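PDB 4MSX: Pre-mRNA-splicing factor SAD1 from Saccharomyces cerevisiae, which is a catalytically inactive relative of deubiquitinases that promotes assembly of newly made U4 snRNA into the U4/U6 snRNP and is required for pre-mRNA splicing. Local coordinates for residues R381-R393 / G434-D446. Residues are numbered along the deposited sequence; the frame is centred on the assembly and turned at random. Where two conformers were deposited one is given.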
# COMPACT_ATOMS: atom_id res chain seq x y z
N ARG A 381 12.46 15.22 -7.72
CA ARG A 381 12.72 16.27 -6.72
C ARG A 381 14.13 16.27 -6.13
O ARG A 381 14.69 17.34 -5.82
CB ARG A 381 11.76 16.07 -5.55
CG ARG A 381 10.26 16.09 -5.95
CD ARG A 381 9.79 17.54 -6.24
NE ARG A 381 8.39 17.59 -6.71
CZ ARG A 381 7.79 18.71 -7.11
NH1 ARG A 381 8.48 19.88 -7.14
NH2 ARG A 381 6.54 18.67 -7.49
N PHE A 382 14.68 15.07 -5.92
CA PHE A 382 15.89 14.93 -5.09
C PHE A 382 17.17 14.70 -5.83
O PHE A 382 17.32 13.76 -6.59
CB PHE A 382 15.76 13.70 -4.19
CG PHE A 382 14.65 13.82 -3.21
CD1 PHE A 382 14.56 14.93 -2.39
CD2 PHE A 382 13.68 12.82 -3.10
CE1 PHE A 382 13.53 15.08 -1.48
CE2 PHE A 382 12.65 12.95 -2.18
CZ PHE A 382 12.56 14.09 -1.38
N ASP A 383 18.16 15.51 -5.50
CA ASP A 383 19.51 15.23 -5.96
C ASP A 383 20.22 14.58 -4.75
O ASP A 383 20.77 15.26 -3.88
CB ASP A 383 20.16 16.53 -6.49
CG ASP A 383 21.65 16.38 -6.80
OD1 ASP A 383 22.16 15.23 -6.90
OD2 ASP A 383 22.30 17.43 -6.96
N ARG A 384 20.18 13.23 -4.69
CA ARG A 384 20.69 12.48 -3.53
C ARG A 384 22.21 12.50 -3.43
O ARG A 384 22.76 12.28 -2.35
CB ARG A 384 20.25 11.03 -3.56
CG ARG A 384 18.78 10.85 -3.66
CD ARG A 384 18.07 11.11 -2.36
NE ARG A 384 17.00 10.13 -2.21
CZ ARG A 384 16.10 10.13 -1.23
NH1 ARG A 384 16.12 11.09 -0.30
NH2 ARG A 384 15.19 9.15 -1.18
N ASN A 385 22.88 12.75 -4.57
CA ASN A 385 24.34 12.91 -4.58
C ASN A 385 24.78 14.37 -4.52
O ASN A 385 25.63 14.80 -5.29
CB ASN A 385 24.96 12.23 -5.79
CG ASN A 385 24.88 10.74 -5.70
OD1 ASN A 385 25.08 10.13 -4.63
ND2 ASN A 385 24.56 10.12 -6.82
N SER A 386 24.15 15.14 -3.64
CA SER A 386 24.68 16.41 -3.23
C SER A 386 24.31 16.59 -1.77
O SER A 386 23.56 15.80 -1.20
CB SER A 386 24.13 17.54 -4.10
OG SER A 386 22.78 17.26 -4.48
N ASP A 387 24.89 17.61 -1.15
CA ASP A 387 24.67 17.84 0.26
C ASP A 387 23.21 18.25 0.55
O ASP A 387 22.58 18.92 -0.29
CB ASP A 387 25.63 18.92 0.75
CG ASP A 387 25.37 19.31 2.19
OD1 ASP A 387 25.63 18.46 3.08
OD2 ASP A 387 24.88 20.45 2.41
N HIS A 388 22.71 17.83 1.72
CA HIS A 388 21.33 18.09 2.19
C HIS A 388 20.31 17.96 1.07
O HIS A 388 19.61 18.95 0.72
CB HIS A 388 21.16 19.49 2.78
CG HIS A 388 21.96 19.74 4.02
ND1 HIS A 388 22.33 18.72 4.87
CD2 HIS A 388 22.46 20.88 4.54
CE1 HIS A 388 23.03 19.23 5.87
NE2 HIS A 388 23.12 20.54 5.69
N PRO A 389 20.18 16.75 0.51
CA PRO A 389 19.26 16.52 -0.63
C PRO A 389 17.80 16.95 -0.38
O PRO A 389 17.10 17.40 -1.33
CB PRO A 389 19.28 14.99 -0.81
CG PRO A 389 20.29 14.44 0.15
CD PRO A 389 20.72 15.51 1.10
N VAL A 390 17.29 16.77 0.83
CA VAL A 390 15.90 17.13 1.08
C VAL A 390 15.76 18.63 1.09
O VAL A 390 14.98 19.21 0.31
CB VAL A 390 15.36 16.49 2.39
CG1 VAL A 390 13.88 16.83 2.60
CG2 VAL A 390 15.53 14.97 2.34
N LYS A 391 16.54 19.31 1.93
CA LYS A 391 16.46 20.77 1.96
C LYS A 391 16.67 21.43 0.59
O LYS A 391 16.03 22.43 0.26
CB LYS A 391 17.55 21.33 2.90
CG LYS A 391 17.44 22.81 3.12
CD LYS A 391 18.36 23.22 4.31
CE LYS A 391 18.06 24.65 4.78
NZ LYS A 391 18.76 25.00 6.08
N ASN A 392 17.62 20.90 -0.18
CA ASN A 392 17.96 21.47 -1.48
C ASN A 392 17.16 20.90 -2.66
O ASN A 392 17.57 21.04 -3.82
CB ASN A 392 19.46 21.27 -1.71
CG ASN A 392 20.27 22.14 -0.76
OD1 ASN A 392 19.92 23.30 -0.58
ND2 ASN A 392 21.22 21.55 -0.06
N ARG A 393 16.04 20.26 -2.37
CA ARG A 393 15.24 19.59 -3.40
C ARG A 393 14.61 20.58 -4.39
O ARG A 393 14.45 21.78 -4.10
CB ARG A 393 14.11 18.76 -2.76
CG ARG A 393 12.98 19.63 -2.23
CD ARG A 393 12.01 18.82 -1.30
NE ARG A 393 10.95 19.67 -0.77
CZ ARG A 393 11.11 20.51 0.25
NH1 ARG A 393 12.30 20.61 0.89
NH2 ARG A 393 10.09 21.24 0.65
N GLY A 434 22.05 18.99 10.12
CA GLY A 434 21.78 17.92 9.17
C GLY A 434 20.52 18.25 8.33
O GLY A 434 20.00 19.37 8.39
N ASP A 435 20.04 17.28 7.54
CA ASP A 435 19.02 17.59 6.51
C ASP A 435 17.61 17.74 7.07
O ASP A 435 17.32 17.32 8.19
CB ASP A 435 19.02 16.48 5.45
CG ASP A 435 18.53 16.97 4.08
OD1 ASP A 435 18.06 18.14 3.96
OD2 ASP A 435 18.61 16.16 3.13
N GLU A 436 16.71 18.33 6.29
CA GLU A 436 15.28 18.25 6.61
C GLU A 436 14.81 16.77 6.44
O GLU A 436 15.48 15.98 5.76
CB GLU A 436 14.48 19.21 5.75
CG GLU A 436 14.73 20.67 6.13
CD GLU A 436 13.99 21.65 5.22
OE1 GLU A 436 13.78 21.35 4.03
OE2 GLU A 436 13.60 22.74 5.71
N LYS A 437 13.72 16.41 7.11
CA LYS A 437 13.20 15.05 7.04
C LYS A 437 11.95 14.98 6.13
O LYS A 437 11.06 15.84 6.20
CB LYS A 437 12.81 14.51 8.40
CG LYS A 437 12.73 12.99 8.38
CD LYS A 437 11.82 12.39 9.44
CE LYS A 437 11.54 10.92 9.11
NZ LYS A 437 12.83 10.17 8.92
N SER A 438 11.90 13.95 5.31
CA SER A 438 10.73 13.76 4.39
C SER A 438 9.58 13.05 5.09
O SER A 438 9.81 12.07 5.83
CB SER A 438 11.18 12.91 3.22
OG SER A 438 12.13 13.59 2.39
N HIS A 439 8.35 13.49 4.85
CA HIS A 439 7.15 12.79 5.28
C HIS A 439 6.30 12.61 4.01
O HIS A 439 6.29 13.50 3.13
CB HIS A 439 6.42 13.61 6.33
CG HIS A 439 5.05 13.09 6.71
ND1 HIS A 439 4.81 11.77 7.05
CD2 HIS A 439 3.87 13.74 6.83
CE1 HIS A 439 3.52 11.62 7.33
NE2 HIS A 439 2.93 12.80 7.21
N TRP A 440 5.58 11.50 3.91
CA TRP A 440 4.88 11.15 2.64
C TRP A 440 3.41 10.99 2.95
O TRP A 440 3.03 10.31 3.92
CB TRP A 440 5.47 9.83 2.08
CG TRP A 440 6.96 9.93 1.82
CD1 TRP A 440 8.00 9.42 2.58
CD2 TRP A 440 7.55 10.62 0.71
NE1 TRP A 440 9.20 9.76 1.98
CE2 TRP A 440 8.95 10.52 0.85
CE3 TRP A 440 7.01 11.32 -0.38
CZ2 TRP A 440 9.83 11.08 -0.07
CZ3 TRP A 440 7.87 11.87 -1.31
CH2 TRP A 440 9.28 11.75 -1.15
N ILE A 441 2.56 11.60 2.12
CA ILE A 441 1.13 11.38 2.32
C ILE A 441 0.51 11.02 0.98
O ILE A 441 1.09 11.27 -0.08
CB ILE A 441 0.45 12.61 2.92
CG1 ILE A 441 0.51 13.76 1.92
CG2 ILE A 441 1.15 13.03 4.27
CD1 ILE A 441 -0.19 15.01 2.43
N THR A 442 -0.64 10.37 1.04
CA THR A 442 -1.17 9.72 -0.18
C THR A 442 -2.57 10.22 -0.40
O THR A 442 -3.38 10.18 0.52
CB THR A 442 -1.18 8.18 -0.01
OG1 THR A 442 0.13 7.78 0.38
CG2 THR A 442 -1.59 7.42 -1.33
N GLN A 443 -2.87 10.69 -1.62
CA GLN A 443 -4.22 11.10 -1.96
C GLN A 443 -4.76 10.13 -2.98
O GLN A 443 -4.06 9.81 -3.95
CB GLN A 443 -4.17 12.51 -2.61
CG GLN A 443 -3.60 13.51 -1.62
CD GLN A 443 -3.28 14.88 -2.24
OE1 GLN A 443 -3.04 15.00 -3.45
NE2 GLN A 443 -3.24 15.91 -1.38
N LEU A 444 -5.99 9.67 -2.77
CA LEU A 444 -6.52 8.64 -3.65
C LEU A 444 -7.90 9.01 -4.12
O LEU A 444 -8.71 9.50 -3.35
CB LEU A 444 -6.71 7.30 -2.86
CG LEU A 444 -5.36 6.77 -2.31
CD1 LEU A 444 -5.60 5.52 -1.41
CD2 LEU A 444 -4.44 6.38 -3.47
N TYR A 445 -8.20 8.63 -5.36
CA TYR A 445 -9.47 9.06 -5.98
C TYR A 445 -10.47 7.94 -5.91
O TYR A 445 -10.16 6.81 -6.26
CB TYR A 445 -9.25 9.41 -7.45
CG TYR A 445 -10.53 10.02 -8.08
CD1 TYR A 445 -11.03 11.24 -7.63
CD2 TYR A 445 -11.21 9.37 -9.09
CE1 TYR A 445 -12.21 11.81 -8.21
CE2 TYR A 445 -12.39 9.94 -9.68
CZ TYR A 445 -12.85 11.16 -9.21
OH TYR A 445 -13.98 11.71 -9.75
N ASP A 446 -11.68 8.27 -5.47
CA ASP A 446 -12.79 7.31 -5.50
C ASP A 446 -13.78 7.69 -6.61
O ASP A 446 -14.45 8.70 -6.50
CB ASP A 446 -13.55 7.32 -4.17
CG ASP A 446 -14.90 6.53 -4.27
OD1 ASP A 446 -15.05 5.62 -5.12
OD2 ASP A 446 -15.80 6.83 -3.46
O HOH W 1 13.59 11.41 1.56
O HOH W 2 11.73 22.84 2.96
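In the USP fold of this pseudo-deubiquitinase, the loop between strands 374-379 and 397-399 meets the segment leading into strand 438-446, and a single carboxylate clasps a type I turn running from V390 to R393. The example shows how one aspartate can hold consecutive backbone amides. D435 OD2 accepts the N-H of V390 at 2.7 Å, OD1 that of K391 at 2.8 Å, with N-H...O angles of 161° and 165°. Each oxygen uses its syn lone pair, so the two bonds lie side by side and fix the carboxylate's rotation. P389 CD also presses on D435 OD2, at 3.0 Å. Beside this grip, the H388 ring sets CE1 against G434 C.

V390 turns its isopropyl group onto the incoming chain. CG1 lies anti to the backbone N (chi1 -177°), and both methyls touch E436 O and S438 OG. The hydroxyl of S438 also bonds to H419 of strand 409-421 and, through a water, is linked to R384 NH1 in one of that arginine's two conformers. Farther along the strand, F382 and W440 approach from opposite directions and meet edge to edge, F382 CE2 to W440 CH2 at 3.7 Å, while R384's guanidinium, in the same conformer, covers one face of the phenyl ring.

R393 closes the turn: in one of its two conformers NH1 bonds to V390 O at 3.1 Å, while its own backbone N reaches that oxygen from the opposite face. In that conformer the guanidinium's NE pairs with E472, R393 NH1 also forms a long salt bridge of 3.5 Å to E436 OE1, and one water accepts from NH1 while donating to OE1.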